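Local structure of pectate lyase/Amb allergen (Acidovorax citrulli, 4HWV) at residues V281-S293 / A314-F326. The protein probably cleaves pectate, the de-esterified pectin of plant cell walls, as a secreted calcium-binding lyase of polysaccharide lyase family 1. Residues are numbered along the deposited sequence; the frame is centred on the assembly and turned at random. Where two conformers were deposited one is given.
Sequences VDVTRHGNYVTLS and ADSGNPRMLKVTF. With CA (calcium ion), chain C.
His-286 and Met-321 meet between the turns 284-287 and 318-321, in loops that lead into parallel strands of successive beta-helix coils, a worked example of side chains joining such coils outside the strands. Met-321 lays its CE over the centre of one face of the His-286 ring, 3.8 Å from the centroid, a CH-pi contact, the chain bending at chi2 (-70°) as it crosses the ring. At the ring's edge His-286 NE2 donates to Ala-314 O over 2.7 Å, and Asn-318 ND2 grips the same carbonyl. Asn-288 swings its CG away from its own backbone N (chi1 -155°), which brings OD1 to Lys-323 N at 2.9 Å, in the plane of the amide carbonyl; its ND2, Lys-323 NZ and Tyr-289 OH share one water. Next to these turns, Leu-322 CD2 packs on Val-283 CG1 at 4.0 Å. Backbone pairing then takes over: 290-293 and 324-326 run parallel, their directions 8° from each other, with Val-290, Thr-291 and Leu-292 opposite Val-324, Thr-325 and Phe-326. On the Val-290 face, Leu-292 CD1 sits 3.5 Å from Val-324 CG1 and covers the Phe-326 ring toward its rim. Further out, Asn-318 OD1 accepts from Arg-320 N in an Asx turn within the loop before strand 324-326. The paired strands lie between 237-240 and 345-356, whereas strand 281-283 pairs with 229-234 and carries Asp-282, a calcium ligand alongside Asp-227 and Asp-278.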
ATOM      1  N   VAL A 281      15.718  -2.588  -9.762  1.00  3.83           N
ATOM      2  CA  VAL A 281      16.491  -3.337 -10.750  1.00  4.01           C
ATOM      3  C   VAL A 281      17.964  -3.085 -10.457  1.00  3.94           C
ATOM      4  O   VAL A 281      18.435  -1.951 -10.563  1.00  5.22           O
ATOM      5  CB  VAL A 281      16.180  -2.942 -12.213  1.00  4.21           C
ATOM      6  CG1 VAL A 281      16.981  -3.844 -13.155  1.00  4.56           C
ATOM      7  CG2 VAL A 281      14.677  -3.034 -12.503  1.00  4.83           C
ATOM      8  N   ASP A 282      18.678  -4.142 -10.073  1.00  4.66           N
ATOM      9  CA  ASP A 282      20.110  -4.048  -9.799  1.00  4.75           C
ATOM     10  C   ASP A 282      20.858  -4.758 -10.913  1.00  5.10           C
ATOM     11  O   ASP A 282      20.455  -5.845 -11.341  1.00  7.64           O
ATOM     12  CB  ASP A 282      20.466  -4.681  -8.450  1.00  5.56           C
ATOM     13  CG  ASP A 282      20.033  -3.837  -7.263  1.00  6.08           C
ATOM     14  OD1 ASP A 282      19.614  -2.667  -7.424  1.00  5.88           O
ATOM     15  OD2 ASP A 282      20.118  -4.368  -6.134  1.00  7.97           O
ATOM     16  N   VAL A 283      21.944  -4.153 -11.372  1.00  3.89           N
ATOM     17  CA  VAL A 283      22.777  -4.732 -12.430  1.00  3.84           C
ATOM     18  C   VAL A 283      24.166  -4.850 -11.847  1.00  3.99           C
ATOM     19  O   VAL A 283      24.787  -3.843 -11.515  1.00  5.12           O
ATOM     20  CB  VAL A 283      22.799  -3.842 -13.705  1.00  4.29           C
ATOM     21  CG1 VAL A 283      23.593  -4.523 -14.806  1.00  5.30           C
ATOM     22  CG2 VAL A 283      21.377  -3.507 -14.162  1.00  5.24           C
ATOM     23  N   THR A 284      24.640  -6.078 -11.683  1.00  4.78           N
ATOM     24  CA  THR A 284      25.910  -6.320 -10.992  1.00  4.86           C
ATOM     25  C   THR A 284      26.693  -7.391 -11.745  1.00  5.00           C
ATOM     26  O   THR A 284      26.194  -7.974 -12.709  1.00  5.32           O
ATOM     27  CB  THR A 284      25.670  -6.791  -9.542  1.00  6.53           C
ATOM     28  OG1 THR A 284      24.926  -8.015  -9.570  1.00  6.75           O
ATOM     29  CG2 THR A 284      24.910  -5.740  -8.732  1.00  6.87           C
ATOM     30  N   ARG A 285      27.930  -7.631 -11.311  1.00  5.27           N
ATOM     31  CA  ARG A 285      28.745  -8.721 -11.836  1.00  5.62           C
ATOM     32  C   ARG A 285      28.865  -8.673 -13.354  1.00  5.66           C
ATOM     33  O   ARG A 285      29.470  -7.747 -13.891  1.00  7.06           O
ATOM     34  CB  ARG A 285      28.220 -10.065 -11.327  1.00  7.10           C
ATOM     35  CG  ARG A 285      28.529 -10.232  -9.840  1.00 10.19           C
ATOM     36  CD  ARG A 285      27.944 -11.499  -9.226  1.00 13.23           C
ATOM     37  NE  ARG A 285      28.365 -11.608  -7.830  1.00 16.75           N
ATOM     38  CZ  ARG A 285      29.482 -12.226  -7.465  1.00 18.44           C
ATOM     39  NH1 ARG A 285      30.210 -12.818  -8.394  1.00 19.06           N
ATOM     40  NH2 ARG A 285      29.852 -12.277  -6.194  1.00 20.66           N
ATOM     41  N   HIS A 286      28.270  -9.636 -14.057  1.00  5.47           N
ATOM     42  CA  HIS A 286      28.382  -9.680 -15.521  1.00  5.75           C
ATOM     43  C   HIS A 286      27.119  -9.247 -16.256  1.00  6.10           C
ATOM     44  O   HIS A 286      26.958  -9.516 -17.432  1.00  7.98           O
ATOM     45  CB  HIS A 286      28.870 -11.043 -16.007  1.00  6.81           C
ATOM     46  CG  HIS A 286      30.314 -11.296 -15.709  1.00  7.96           C
ATOM     47  ND1 HIS A 286      31.047 -12.259 -16.362  1.00 10.14           N
ATOM     48  CD2 HIS A 286      31.166 -10.707 -14.833  1.00  8.52           C
ATOM     49  CE1 HIS A 286      32.284 -12.262 -15.899  1.00 10.39           C
ATOM     50  NE2 HIS A 286      32.384 -11.327 -14.973  1.00  9.69           N
ATOM     51  N   GLY A 287      26.210  -8.568 -15.564  1.00  4.95           N
ATOM     52  CA  GLY A 287      25.107  -7.909 -16.254  1.00  4.96           C
ATOM     53  C   GLY A 287      25.675  -6.905 -17.237  1.00  5.15           C
ATOM     54  O   GLY A 287      26.604  -6.156 -16.907  1.00  6.10           O
ATOM     55  N   ASN A 288      25.136  -6.871 -18.453  1.00  4.66           N
ATOM     56  CA  ASN A 288      25.731  -5.993 -19.454  1.00  4.27           C
ATOM     57  C   ASN A 288      24.763  -5.742 -20.596  1.00  4.07           C
ATOM     58  O   ASN A 288      23.882  -6.562 -20.857  1.00  5.35           O
ATOM     59  CB  ASN A 288      27.032  -6.608 -19.996  1.00  4.93           C
ATOM     60  CG  ASN A 288      27.989  -5.570 -20.539  1.00  5.27           C
ATOM     61  OD1 ASN A 288      27.841  -4.376 -20.289  1.00  5.18           O
ATOM     62  ND2 ASN A 288      28.989  -6.025 -21.293  1.00  7.70           N
ATOM     63  N   TYR A 289      24.926  -4.607 -21.266  1.00  4.04           N
ATOM     64  CA  TYR A 289      24.060  -4.221 -22.387  1.00  4.10           C
ATOM     65  C   TYR A 289      22.581  -4.230 -21.989  1.00  3.96           C
ATOM     66  O   TYR A 289      21.754  -4.924 -22.588  1.00  4.30           O
ATOM     67  CB  TYR A 289      24.337  -5.081 -23.633  1.00  4.81           C
ATOM     68  CG  TYR A 289      25.765  -4.982 -24.133  1.00  5.45           C
ATOM     69  CD1 TYR A 289      26.256  -3.804 -24.688  1.00  5.93           C
ATOM     70  CD2 TYR A 289      26.620  -6.072 -24.077  1.00  6.98           C
ATOM     71  CE1 TYR A 289      27.554  -3.715 -25.155  1.00  6.77           C
ATOM     72  CE2 TYR A 289      27.927  -5.983 -24.541  1.00  8.24           C
ATOM     73  CZ  TYR A 289      28.383  -4.798 -25.073  1.00  7.64           C
ATOM     74  OH  TYR A 289      29.672  -4.707 -25.548  1.00 10.12           O
ATOM     75  N   VAL A 290      22.258  -3.404 -21.001  1.00  4.25           N
ATOM     76  CA  VAL A 290      20.912  -3.332 -20.461  1.00  4.04           C
ATOM     77  C   VAL A 290      20.352  -1.961 -20.763  1.00  4.15           C
ATOM     78  O   VAL A 290      21.018  -0.950 -20.543  1.00  4.56           O
ATOM     79  CB  VAL A 290      20.947  -3.525 -18.928  1.00  4.54           C
ATOM     80  CG1 VAL A 290      19.536  -3.492 -18.339  1.00  5.18           C
ATOM     81  CG2 VAL A 290      21.688  -4.822 -18.582  1.00  5.42           C
ATOM     82  N   THR A 291      19.117  -1.922 -21.246  1.00  3.54           N
ATOM     83  CA  THR A 291      18.399  -0.656 -21.402  1.00  2.81           C
ATOM     84  C   THR A 291      17.094  -0.699 -20.631  1.00  2.93           C
ATOM     85  O   THR A 291      16.307  -1.646 -20.786  1.00  3.43           O
ATOM     86  CB  THR A 291      18.116  -0.350 -22.880  1.00  3.58           C
ATOM     87  OG1 THR A 291      19.369  -0.111 -23.529  1.00  4.08           O
ATOM     88  CG2 THR A 291      17.217   0.887 -23.032  1.00  4.38           C
ATOM     89  N   LEU A 292      16.866   0.329 -19.811  1.00  3.20           N
ATOM     90  CA  LEU A 292      15.590   0.522 -19.133  1.00  3.10           C
ATOM     91  C   LEU A 292      14.952   1.773 -19.731  1.00  3.05           C
ATOM     92  O   LEU A 292      15.466   2.879 -19.543  1.00  3.88           O
ATOM     93  CB  LEU A 292      15.799   0.695 -17.622  1.00  3.77           C
ATOM     94  CG  LEU A 292      16.508  -0.472 -16.945  1.00  4.04           C
ATOM     95  CD1 LEU A 292      18.012  -0.225 -16.848  1.00  4.91           C
ATOM     96  CD2 LEU A 292      15.927  -0.715 -15.567  1.00  5.63           C
ATOM     97  N   SER A 293      13.858   1.594 -20.472  1.00  3.03           N
ATOM     98  CA  SER A 293      13.241   2.683 -21.218  1.00  3.50           C
ATOM     99  C   SER A 293      11.756   2.791 -20.889  1.00  3.03           C
ATOM    100  O   SER A 293      11.058   1.778 -20.746  1.00  3.47           O
ATOM    101  CB  SER A 293      13.432   2.461 -22.721  1.00  4.40           C
ATOM    102  OG  SER A 293      12.967   1.174 -23.110  1.00  4.80           O
ATOM    103  N   ALA A 314      37.537  -9.157 -12.144  1.00 10.82           N
ATOM    104  CA  ALA A 314      36.836  -9.651 -13.320  1.00 10.85           C
ATOM    105  C   ALA A 314      35.422 -10.142 -13.020  1.00 10.72           C
ATOM    106  O   ALA A 314      34.554 -10.082 -13.866  1.00 11.24           O
ATOM    107  CB  ALA A 314      37.630 -10.767 -13.990  1.00 11.93           C
ATOM    108  N   ASP A 315      35.211 -10.625 -11.807  1.00  9.91           N
ATOM    109  CA  ASP A 315      33.913 -11.158 -11.395  0.50 10.66           C
ATOM    110  C   ASP A 315      32.893 -10.069 -11.068  1.00 11.21           C
ATOM    111  O   ASP A 315      31.840  -9.995 -11.689  1.00 12.39           O
ATOM    112  CB  ASP A 315      34.059 -12.070 -10.169  0.50 20.00           C
ATOM    113  CG  ASP A 315      34.897 -13.301 -10.440  0.50 20.00           C
ATOM    114  OD1 ASP A 315      36.101 -13.162 -10.733  0.50 20.00           O
ATOM    115  OD2 ASP A 315      34.362 -14.424 -10.339  0.50 20.00           O
ATOM    116  N   SER A 316      33.200  -9.216 -10.098  1.00 10.31           N
ATOM    117  CA  SER A 316      32.191  -8.315  -9.552  1.00 10.72           C
ATOM    118  C   SER A 316      32.517  -6.815  -9.591  1.00 10.01           C
ATOM    119  O   SER A 316      31.696  -5.991  -9.197  1.00  9.38           O
ATOM    120  CB  SER A 316      31.824  -8.733  -8.121  1.00 12.10           C
ATOM    121  OG  SER A 316      32.965  -8.734  -7.289  1.00 13.61           O
ATOM    122  N   GLY A 317      33.693  -6.451 -10.075  1.00  9.21           N
ATOM    123  CA  GLY A 317      34.048  -5.039 -10.198  1.00  8.89           C
ATOM    124  C   GLY A 317      34.767  -4.834 -11.512  1.00  8.22           C
ATOM    125  O   GLY A 317      35.950  -4.468 -11.553  1.00  8.46           O
ATOM    126  N   ASN A 318      34.029  -5.047 -12.601  1.00  8.04           N
ATOM    127  CA  ASN A 318      34.624  -5.188 -13.918  1.00  7.74           C
ATOM    128  C   ASN A 318      34.165  -4.050 -14.817  1.00  8.27           C
ATOM    129  O   ASN A 318      32.987  -3.978 -15.162  1.00  8.23           O
ATOM    130  CB  ASN A 318      34.219  -6.550 -14.500  1.00  8.39           C
ATOM    131  CG  ASN A 318      34.901  -6.873 -15.811  1.00  8.97           C
ATOM    132  OD1 ASN A 318      35.292  -5.983 -16.575  1.00  9.73           O
ATOM    133  ND2 ASN A 318      35.059  -8.172 -16.082  1.00 10.06           N
ATOM    134  N   PRO A 319      35.092  -3.145 -15.180  1.00  8.45           N
ATOM    135  CA  PRO A 319      34.725  -1.980 -15.994  1.00  9.21           C
ATOM    136  C   PRO A 319      34.436  -2.305 -17.453  1.00  9.08           C
ATOM    137  O   PRO A 319      34.201  -1.385 -18.232  1.00 10.08           O
ATOM    138  CB  PRO A 319      35.955  -1.079 -15.888  1.00  9.34           C
ATOM    139  CG  PRO A 319      37.089  -2.025 -15.698  1.00  9.31           C
ATOM    140  CD  PRO A 319      36.534  -3.160 -14.854  1.00  9.04           C
ATOM    141  N   ARG A 320      34.452  -3.587 -17.809  1.00  8.35           N
ATOM    142  CA  ARG A 320      34.027  -4.033 -19.145  1.00  9.16           C
ATOM    143  C   ARG A 320      32.579  -4.525 -19.152  1.00  8.85           C
ATOM    144  O   ARG A 320      32.024  -4.857 -20.198  1.00  9.68           O
ATOM    145  CB  ARG A 320      34.999  -5.097 -19.662  1.00 10.01           C
ATOM    146  CG  ARG A 320      36.414  -4.541 -19.703  1.00 11.04           C
ATOM    147  CD  ARG A 320      37.501  -5.560 -19.971  1.00 12.55           C
ATOM    148  NE  ARG A 320      38.784  -4.865 -20.002  1.00 14.14           N
ATOM    149  CZ  ARG A 320      39.971  -5.454 -19.882  1.00 16.12           C
ATOM    150  NH1 ARG A 320      40.042  -6.767 -19.712  1.00 17.35           N
ATOM    151  NH2 ARG A 320      41.084  -4.718 -19.914  1.00 17.05           N
ATOM    152  N   MET A 321      31.970  -4.552 -17.967  1.00  7.00           N
ATOM    153  CA  MET A 321      30.573  -4.948 -17.786  1.00  6.20           C
ATOM    154  C   MET A 321      29.736  -3.727 -17.395  1.00  6.07           C
ATOM    155  O   MET A 321      30.224  -2.595 -17.387  1.00  6.29           O
ATOM    156  CB  MET A 321      30.486  -5.994 -16.665  1.00  7.12           C
ATOM    157  CG  MET A 321      31.300  -7.262 -16.942  1.00  8.02           C
ATOM    158  SD  MET A 321      30.555  -8.225 -18.275  1.00  9.11           S
ATOM    159  CE  MET A 321      31.878  -9.385 -18.651  1.00 11.07           C
ATOM    160  N   LEU A 322      28.467  -3.961 -17.086  1.00  5.34           N
ATOM    161  CA  LEU A 322      27.611  -2.948 -16.464  1.00  4.94           C
ATOM    162  C   LEU A 322      27.315  -1.764 -17.391  1.00  4.68           C
ATOM    163  O   LEU A 322      27.132  -0.629 -16.929  1.00  5.55           O
ATOM    164  CB  LEU A 322      28.177  -2.488 -15.113  1.00  5.82           C
ATOM    165  CG  LEU A 322      28.601  -3.618 -14.164  1.00  6.17           C
ATOM    166  CD1 LEU A 322      29.197  -3.015 -12.891  1.00  7.61           C
ATOM    167  CD2 LEU A 322      27.463  -4.601 -13.820  1.00  6.28           C
ATOM    168  N   LYS A 323      27.217  -2.039 -18.689  1.00  4.69           N
ATOM    169  CA  LYS A 323      26.793  -1.007 -19.624  1.00  4.35           C
ATOM    170  C   LYS A 323      25.276  -0.913 -19.602  1.00  4.14           C
ATOM    171  O   LYS A 323      24.581  -1.869 -19.980  1.00  4.77           O
ATOM    172  CB  LYS A 323      27.285  -1.331 -21.033  1.00  5.06           C
ATOM    173  CG  LYS A 323      28.809  -1.222 -21.153  1.00  6.67           C
ATOM    174  CD  LYS A 323      29.283  -1.763 -22.503  1.00  7.58           C
ATOM    175  CE  LYS A 323      30.771  -1.514 -22.794  1.00  9.05           C
ATOM    176  NZ  LYS A 323      31.625  -2.163 -21.771  1.00  9.90           N
ATOM    177  N   VAL A 324      24.757   0.227 -19.134  1.00  3.61           N
ATOM    178  CA  VAL A 324      23.323   0.381 -18.903  1.00  3.70           C
ATOM    179  C   VAL A 324      22.868   1.741 -19.431  1.00  3.27           C
ATOM    180  O   VAL A 324      23.546   2.765 -19.224  1.00  4.74           O
ATOM    181  CB  VAL A 324      22.971   0.303 -17.392  1.00  4.21           C
ATOM    182  CG1 VAL A 324      21.464   0.336 -17.192  1.00  5.16           C
ATOM    183  CG2 VAL A 324      23.556  -0.949 -16.775  1.00  5.22           C
ATOM    184  N   THR A 325      21.735   1.750 -20.134  1.00  3.91           N
ATOM    185  CA  THR A 325      21.096   2.985 -20.574  1.00  3.80           C
ATOM    186  C   THR A 325      19.742   3.132 -19.889  1.00  3.60           C
ATOM    187  O   THR A 325      18.942   2.191 -19.893  1.00  4.92           O
ATOM    188  CB  THR A 325      20.841   2.947 -22.082  1.00  4.25           C
ATOM    189  OG1 THR A 325      22.078   2.711 -22.784  1.00  4.23           O
ATOM    190  CG2 THR A 325      20.196   4.246 -22.546  1.00  4.85           C
ATOM    191  N   PHE A 326      19.489   4.301 -19.314  1.00  3.50           N
ATOM    192  CA  PHE A 326      18.163   4.650 -18.768  1.00  3.39           C
ATOM    193  C   PHE A 326      17.620   5.827 -19.572  1.00  3.55           C
ATOM    194  O   PHE A 326      18.232   6.896 -19.580  1.00  4.76           O
ATOM    195  CB  PHE A 326      18.250   5.180 -17.321  1.00  4.50           C
ATOM    196  CG  PHE A 326      18.621   4.165 -16.271  1.00  4.55           C
ATOM    197  CD1 PHE A 326      19.960   3.857 -16.015  1.00  4.95           C
ATOM    198  CD2 PHE A 326      17.631   3.602 -15.469  1.00  4.36           C
ATOM    199  CE1 PHE A 326      20.313   2.983 -14.987  1.00  5.71           C
ATOM    200  CE2 PHE A 326      17.976   2.721 -14.437  1.00  4.91           C
ATOM    201  CZ  PHE A 326      19.326   2.415 -14.196  1.00  5.22           C
TER
HETATM  202 CA    CA C 601      19.742  -6.365  -5.209  0.80 11.70          CA
HETATM  203  O   HOH W   1      29.110  -6.175  -9.028  1.00  8.61           O
HETATM  204  O   HOH W   2      31.276  -6.170 -12.535  1.00 16.11           O
HETATM  205  O   HOH W   3      31.144  -4.678 -23.129  1.00 13.33           O
HETATM  206  O   HOH W   4      22.132  -6.444  -4.052  1.00 42.90           O
HETATM  207  O   HOH W   5      21.771  -7.427  -6.601  1.00 24.34           O
HETATM  208  O   HOH W   6      19.640  -8.828  -4.244  1.00 17.81           O